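PDB 3FLT: SAP-like pentraxin from Limulus polyphemus, which binds two calcium ions per subunit and, through them, phosphoethanolamine, consistent with the calcium-dependent ligand recognition of pentraxins. Local coordinates for residues P17-L22 / I142-D147; D59-T64 / K130-S135. One frame throughout, in Å; residues are numbered along the deposited sequence.

Interaction 1 (P17-L22 / I142-D147); sequences PKFPHL and IGQEQD. With CA (calcium ion), chain C; CA (calcium ion), chain D; OPE (phosphoric acid mono-(2-amino-ethyl) ester), chain F.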
loop_
_atom_site.group_PDB
_atom_site.type_symbol
_atom_site.label_atom_id
_atom_site.label_comp_id
_atom_site.label_asym_id
_atom_site.label_seq_id
_atom_site.Cartn_x
_atom_site.Cartn_y
_atom_site.Cartn_z
ATOM N N PRO A 17 -20.507 -63.005 -14.895
ATOM C CA PRO A 17 -21.502 -61.952 -15.143
ATOM C C PRO A 17 -21.170 -60.566 -14.552
ATOM O O PRO A 17 -22.037 -59.689 -14.504
ATOM C CB PRO A 17 -22.754 -62.544 -14.515
ATOM C CG PRO A 17 -22.184 -63.153 -13.259
ATOM C CD PRO A 17 -20.923 -63.847 -13.755
ATOM N N LYS A 18 -19.933 -60.367 -14.099
ATOM C CA LYS A 18 -19.540 -59.078 -13.524
ATOM C C LYS A 18 -18.974 -58.102 -14.574
ATOM O O LYS A 18 -17.925 -58.345 -15.168
ATOM C CB LYS A 18 -18.500 -59.268 -12.420
ATOM C CG LYS A 18 -18.098 -57.948 -11.795
ATOM C CD LYS A 18 -16.776 -58.006 -11.037
ATOM C CE LYS A 18 -16.432 -56.623 -10.464
ATOM N NZ LYS A 18 -15.162 -56.583 -9.682
ATOM N N PHE A 19 -19.673 -56.993 -14.789
ATOM C CA PHE A 19 -19.238 -55.992 -15.763
ATOM C C PHE A 19 -19.085 -54.596 -15.159
ATOM O O PHE A 19 -19.983 -53.764 -15.277
ATOM C CB PHE A 19 -20.239 -55.891 -16.928
ATOM C CG PHE A 19 -20.401 -57.158 -17.709
ATOM C CD1 PHE A 19 -21.305 -58.128 -17.304
ATOM C CD2 PHE A 19 -19.637 -57.385 -18.853
ATOM C CE1 PHE A 19 -21.449 -59.307 -18.024
ATOM C CE2 PHE A 19 -19.771 -58.563 -19.580
ATOM C CZ PHE A 19 -20.680 -59.524 -19.163
ATOM N N PRO A 20 -17.952 -54.316 -14.506
ATOM C CA PRO A 20 -17.798 -52.978 -13.930
ATOM C C PRO A 20 -18.005 -51.860 -14.972
ATOM O O PRO A 20 -17.394 -51.865 -16.037
ATOM C CB PRO A 20 -16.379 -53.013 -13.362
ATOM C CG PRO A 20 -15.695 -54.070 -14.179
ATOM C CD PRO A 20 -16.740 -55.124 -14.302
ATOM N N HIS A 21 -18.872 -50.906 -14.656
ATOM C CA HIS A 21 -19.155 -49.815 -15.575
ATOM C C HIS A 21 -19.844 -48.642 -14.875
ATOM O O HIS A 21 -20.177 -48.708 -13.690
ATOM C CB HIS A 21 -20.074 -50.311 -16.684
ATOM C CG HIS A 21 -21.473 -50.583 -16.217
ATOM N ND1 HIS A 21 -21.812 -51.707 -15.493
ATOM C CD2 HIS A 21 -22.602 -49.838 -16.303
ATOM C CE1 HIS A 21 -23.086 -51.642 -15.152
ATOM N NE2 HIS A 21 -23.589 -50.518 -15.631
ATOM N N LEU A 22 -20.056 -47.571 -15.638
ATOM C CA LEU A 22 -20.749 -46.369 -15.169
ATOM C C LEU A 22 -21.860 -46.088 -16.178
ATOM O O LEU A 22 -21.675 -46.268 -17.386
ATOM C CB LEU A 22 -19.810 -45.156 -15.143
ATOM C CG LEU A 22 -18.532 -45.120 -14.294
ATOM C CD1 LEU A 22 -18.000 -43.693 -14.297
ATOM C CD2 LEU A 22 -18.808 -45.573 -12.863
ATOM N N ILE A 142 -19.739 -46.058 -19.486
ATOM C CA ILE A 142 -18.276 -45.984 -19.490
ATOM C C ILE A 142 -17.695 -47.326 -19.048
ATOM O O ILE A 142 -18.124 -47.892 -18.042
ATOM C CB ILE A 142 -17.742 -44.869 -18.519
ATOM C CG1 ILE A 142 -18.322 -43.501 -18.905
ATOM C CG2 ILE A 142 -16.211 -44.816 -18.565
ATOM C CD1 ILE A 142 -17.974 -43.052 -20.314
ATOM N N GLY A 143 -16.736 -47.837 -19.812
ATOM C CA GLY A 143 -16.106 -49.092 -19.455
ATOM C C GLY A 143 -16.659 -50.347 -20.104
ATOM O O GLY A 143 -16.006 -51.389 -20.066
ATOM N N GLN A 144 -17.848 -50.260 -20.696
ATOM C CA GLN A 144 -18.482 -51.412 -21.341
ATOM C C GLN A 144 -19.137 -50.974 -22.638
ATOM O O GLN A 144 -19.478 -49.811 -22.787
ATOM C CB GLN A 144 -19.548 -52.007 -20.430
ATOM C CG GLN A 144 -19.041 -52.593 -19.133
ATOM C CD GLN A 144 -18.117 -53.769 -19.344
ATOM O OE1 GLN A 144 -18.261 -54.532 -20.302
ATOM N NE2 GLN A 144 -17.167 -53.935 -18.436
ATOM N N GLU A 145 -19.320 -51.904 -23.571
ATOM C CA GLU A 145 -19.941 -51.594 -24.868
ATOM C C GLU A 145 -21.385 -52.104 -24.892
ATOM O O GLU A 145 -21.632 -53.310 -24.828
ATOM C CB GLU A 145 -19.129 -52.238 -25.998
ATOM C CG GLU A 145 -19.296 -51.600 -27.367
ATOM C CD GLU A 145 -20.666 -51.834 -27.984
ATOM O OE1 GLU A 145 -21.079 -53.008 -28.083
ATOM O OE2 GLU A 145 -21.325 -50.842 -28.384
ATOM N N GLN A 146 -22.334 -51.182 -24.988
ATOM C CA GLN A 146 -23.751 -51.533 -24.991
ATOM C C GLN A 146 -24.255 -52.185 -26.269
ATOM O O GLN A 146 -23.925 -51.752 -27.369
ATOM C CB GLN A 146 -24.614 -50.292 -24.761
ATOM C CG GLN A 146 -24.308 -49.502 -23.518
ATOM C CD GLN A 146 -25.054 -48.182 -23.498
ATOM O OE1 GLN A 146 -26.239 -48.122 -23.165
ATOM N NE2 GLN A 146 -24.364 -47.116 -23.881
ATOM N N ASP A 147 -25.063 -53.227 -26.118
ATOM C CA ASP A 147 -25.682 -53.884 -27.263
ATOM C C ASP A 147 -27.168 -53.677 -27.022
ATOM O O ASP A 147 -28.015 -54.135 -27.776
ATOM C CB ASP A 147 -25.363 -55.378 -27.305
ATOM C CG ASP A 147 -23.962 -55.654 -27.782
ATOM O OD1 ASP A 147 -23.529 -55.006 -28.749
ATOM O OD2 ASP A 147 -23.290 -56.523 -27.196
HETATM CA CA CA C . -23.135 -52.366 -29.251
HETATM CA CA CA D . -21.210 -55.357 -27.932
HETATM C CA OPE F . -19.497 -53.751 -31.661
HETATM C CB OPE F . -18.279 -53.311 -32.491
HETATM O O1 OPE F . -21.066 -55.768 -30.185
HETATM O O2 OPE F . -22.311 -53.768 -31.093
HETATM O O3 OPE F . -22.636 -55.948 -32.289
HETATM O O4 OPE F . -20.367 -54.607 -32.439
HETATM N N OPE F . -17.044 -53.971 -31.949
HETATM P P OPE F . -21.609 -55.003 -31.490
#
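Q144 reaches across to F19, P20 and H21, and the bend in its chain sets the contact. With CG beside its backbone N (chi1 -64°) and a second turn at chi2, the amide is carried to P20, where NE2 donates to the carbonyl O at 3.2 Å. P20 O lies in the plane of the Q144 amide, while NE2 stands above the P20 carbonyl plane, off its lone pairs. T14 is the strongest polar partner of Q144. The other end of the amide, OE1, comes to the edge of the F19 ring, 3.5 Å from CD2, with ring and amide nearly perpendicular. Nearer the backbone, Q144 CG touches H21 CB at 3.5 Å. The H21 ring turns back: CG stands between backbone N and carbonyl carbon (chi1 71°), a position from which ND1 donates to F19 O, close to the ring plane, tying the loop to itself.

Here, in one sheet of the pentraxin β-sandwich, strand 21-24 pairs antiparallel with strand 139-142. L22 and I142 form a hydrogen-bonded pair, L22 N to I142 O at 3.1 Å and I142 N to L22 O at 2.9 Å, with their CB atoms on one face beside F11. Past G143, whose phi is positive, the chain enters the calcium site. E145 OE1 bridges both calcium ions, as does D147 OD1, while Q146 O binds, at 2.1 Å, the one that D59 and N60 also hold.

Interaction 2 (D59-T64 / K130-S135); sequences DNQFIT and KGHQIS. With CA (calcium ion), chain C; OPE (phosphoric acid mono-(2-amino-ethyl) ester), chain F.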
loop_
_atom_site.group_PDB
_atom_site.type_symbol
_atom_site.label_atom_id
_atom_site.label_comp_id
_atom_site.label_asym_id
_atom_site.label_seq_id
_atom_site.Cartn_x
_atom_site.Cartn_y
_atom_site.Cartn_z
ATOM N N ASP A 59 -27.752 -49.088 -31.019
ATOM C CA ASP A 59 -26.905 -49.296 -29.852
ATOM C C ASP A 59 -25.465 -48.822 -30.090
ATOM O O ASP A 59 -24.688 -48.673 -29.147
ATOM C CB ASP A 59 -26.927 -50.783 -29.454
ATOM C CG ASP A 59 -26.436 -51.700 -30.570
ATOM O OD1 ASP A 59 -27.039 -51.691 -31.672
ATOM O OD2 ASP A 59 -25.444 -52.430 -30.344
ATOM N N ASN A 60 -25.111 -48.589 -31.348
ATOM C CA ASN A 60 -23.772 -48.127 -31.684
ATOM C C ASN A 60 -23.819 -46.717 -32.273
ATOM O O ASN A 60 -23.337 -46.483 -33.383
ATOM C CB ASN A 60 -23.106 -49.068 -32.694
ATOM C CG ASN A 60 -22.787 -50.434 -32.113
ATOM O OD1 ASN A 60 -23.337 -50.830 -31.088
ATOM N ND2 ASN A 60 -21.906 -51.172 -32.782
ATOM N N GLN A 61 -24.408 -45.780 -31.534
ATOM C CA GLN A 61 -24.496 -44.403 -31.999
ATOM C C GLN A 61 -23.107 -43.775 -32.028
ATOM O O GLN A 61 -22.699 -43.161 -33.020
ATOM C CB GLN A 61 -25.396 -43.580 -31.069
ATOM C CG GLN A 61 -26.891 -43.737 -31.311
ATOM C CD GLN A 61 -27.395 -42.907 -32.487
ATOM O OE1 GLN A 61 -26.632 -42.539 -33.385
ATOM N NE2 GLN A 61 -28.693 -42.621 -32.491
ATOM N N PHE A 62 -22.379 -43.941 -30.929
ATOM C CA PHE A 62 -21.049 -43.361 -30.806
ATOM C C PHE A 62 -20.259 -44.177 -29.786
ATOM O O PHE A 62 -20.683 -44.308 -28.642
ATOM C CB PHE A 62 -21.200 -41.901 -30.358
ATOM C CG PHE A 62 -19.929 -41.097 -30.421
ATOM C CD1 PHE A 62 -18.974 -41.187 -29.408
ATOM C CD2 PHE A 62 -19.703 -40.215 -31.479
ATOM C CE1 PHE A 62 -17.818 -40.408 -29.448
ATOM C CE2 PHE A 62 -18.546 -39.432 -31.524
ATOM C CZ PHE A 62 -17.605 -39.530 -30.506
ATOM N N ILE A 63 -19.121 -44.727 -30.210
ATOM C CA ILE A 63 -18.285 -45.547 -29.331
ATOM C C ILE A 63 -16.797 -45.283 -29.509
ATOM O O ILE A 63 -16.280 -45.405 -30.605
ATOM C CB ILE A 63 -18.481 -47.049 -29.600
ATOM C CG1 ILE A 63 -19.768 -47.285 -30.403
ATOM C CG2 ILE A 63 -18.503 -47.807 -28.280
ATOM C CD1 ILE A 63 -19.964 -48.735 -30.850
ATOM N N THR A 64 -16.102 -44.933 -28.433
ATOM C CA THR A 64 -14.662 -44.698 -28.525
ATOM C C THR A 64 -13.946 -45.936 -27.995
ATOM O O THR A 64 -14.489 -46.681 -27.179
ATOM C CB THR A 64 -14.213 -43.444 -27.719
ATOM O OG1 THR A 64 -14.482 -43.629 -26.324
ATOM C CG2 THR A 64 -14.949 -42.204 -28.213
ATOM N N LYS A 130 -20.431 -39.177 -41.703
ATOM C CA LYS A 130 -20.726 -38.019 -42.535
ATOM C C LYS A 130 -22.216 -37.907 -42.774
ATOM O O LYS A 130 -22.838 -38.815 -43.315
ATOM C CB LYS A 130 -20.012 -38.125 -43.878
ATOM C CG LYS A 130 -20.141 -36.874 -44.734
ATOM C CD LYS A 130 -19.200 -36.935 -45.919
ATOM C CE LYS A 130 -19.187 -35.625 -46.685
ATOM N NZ LYS A 130 -18.285 -35.702 -47.873
ATOM N N GLY A 131 -22.790 -36.788 -42.364
ATOM C CA GLY A 131 -24.211 -36.589 -42.557
ATOM C C GLY A 131 -25.059 -37.200 -41.464
ATOM O O GLY A 131 -26.272 -37.014 -41.451
ATOM N N HIS A 132 -24.435 -37.925 -40.542
ATOM C CA HIS A 132 -25.181 -38.544 -39.452
ATOM C C HIS A 132 -25.413 -37.617 -38.265
ATOM O O HIS A 132 -24.578 -36.777 -37.927
ATOM C CB HIS A 132 -24.466 -39.807 -38.951
ATOM C CG HIS A 132 -25.131 -40.458 -37.770
ATOM N ND1 HIS A 132 -26.415 -40.958 -37.817
ATOM C CD2 HIS A 132 -24.682 -40.698 -36.514
ATOM C CE1 HIS A 132 -26.726 -41.480 -36.643
ATOM N NE2 HIS A 132 -25.693 -41.335 -35.834
ATOM N N GLN A 133 -26.566 -37.785 -37.635
ATOM C CA GLN A 133 -26.916 -37.013 -36.460
ATOM C C GLN A 133 -27.359 -38.006 -35.416
ATOM O O GLN A 133 -28.274 -38.794 -35.651
ATOM C CB GLN A 133 -28.079 -36.076 -36.728
ATOM C CG GLN A 133 -27.786 -34.910 -37.615
ATOM C CD GLN A 133 -28.950 -33.943 -37.608
ATOM O OE1 GLN A 133 -29.395 -33.507 -36.532
ATOM N NE2 GLN A 133 -29.463 -33.604 -38.796
ATOM N N ILE A 134 -26.713 -37.981 -34.262
ATOM C CA ILE A 134 -27.096 -38.888 -33.202
ATOM C C ILE A 134 -28.477 -38.466 -32.708
ATOM O O ILE A 134 -28.696 -37.296 -32.382
ATOM C CB ILE A 134 -26.083 -38.838 -32.052
ATOM C CG1 ILE A 134 -24.703 -39.260 -32.566
ATOM C CG2 ILE A 134 -26.535 -39.746 -30.929
ATOM C CD1 ILE A 134 -23.647 -39.291 -31.504
ATOM N N SER A 135 -29.410 -39.413 -32.674
ATOM C CA SER A 135 -30.776 -39.134 -32.232
ATOM C C SER A 135 -30.801 -38.779 -30.759
ATOM O O SER A 135 -29.985 -39.255 -29.977
ATOM C CB SER A 135 -31.680 -40.348 -32.440
ATOM O OG SER A 135 -31.309 -41.066 -33.598
HETATM CA CA CA C . -23.135 -52.366 -29.251
HETATM C CA OPE F . -19.497 -53.751 -31.661
HETATM C CB OPE F . -18.279 -53.311 -32.491
HETATM O O1 OPE F . -21.066 -55.768 -30.185
HETATM O O2 OPE F . -22.311 -53.768 -31.093
HETATM O O3 OPE F . -22.636 -55.948 -32.289
HETATM O O4 OPE F . -20.367 -54.607 -32.439
HETATM N N OPE F . -17.044 -53.971 -31.949
HETATM P P OPE F . -21.609 -55.003 -31.490
#
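I134 packs against Q61 and F62 beside a corner in strand 60-68 of the pentraxin β-sandwich. Q61 and F62 both face C53, a classic β-bulge in the strand beside 48-55, and this bulge leaves Q61 and F62 side by side, and both meet the loop 130-135. The tight part is apolar. CG2 of I134 lies 4.0 Å from both CB and CG of Q61, the two side chains sliding past each other in opposite directions, while the other branch of I134 runs on so that CD1 meets F62 CB at 3.8 Å. F62 has CG anti to its backbone N (chi1 -170°), which sends the ring inward among F51 and L78; I134 in turn reaches V31 in a loop and W106 on strand 100-107 of the other sheet, so the pair joins both layers of the sandwich.

Toward solvent the packing becomes polar and less enclosed. The Q61 side chain bends at chi2 and sets its amide between the edge of the H132 imidazole and S135, both partly exposed, with amide and ring planes 34° apart. One face of H132 is backed by I134 N, offset toward the rim. Were Q61 replaced by alanine, the H132 edge and S135 would probably lose the amide lodged between them, and a gap would open beside I134 CG2.

Just before the bulge in sequence, the same segment serves the metal site. D59 OD2 and N60 OD1 bind one calcium ion at 2.6 Å and 2.4 Å. N60 is gripped elsewhere too, its ND2 bonding Q79 OE1 and donating to the phosphate atom O2 of phosphoethanolamine at 3.1 Å, with an N-H...O angle of 144°.

The two contacts illustrate how one sheet can carry a metal site on its connecting loops. Both are largely buried and reach the same seven-stranded sheet, interaction 2 being nested along the chain within the loop closed by interaction 1. Their chemistry differs with place: interaction 1 continues a strand pairing and relies on backbone and amide bonds, whereas interaction 2 joins a bulged strand to an irregular loop through apolar branches, with a partly exposed polar rim. They converge on one calcium ion, for which 59-64 and 142-147 supply ligands from separate parts of the sequence, and on the phosphate of phosphoethanolamine; there E145 OE2 also packs 3.5 Å from I63 CD1.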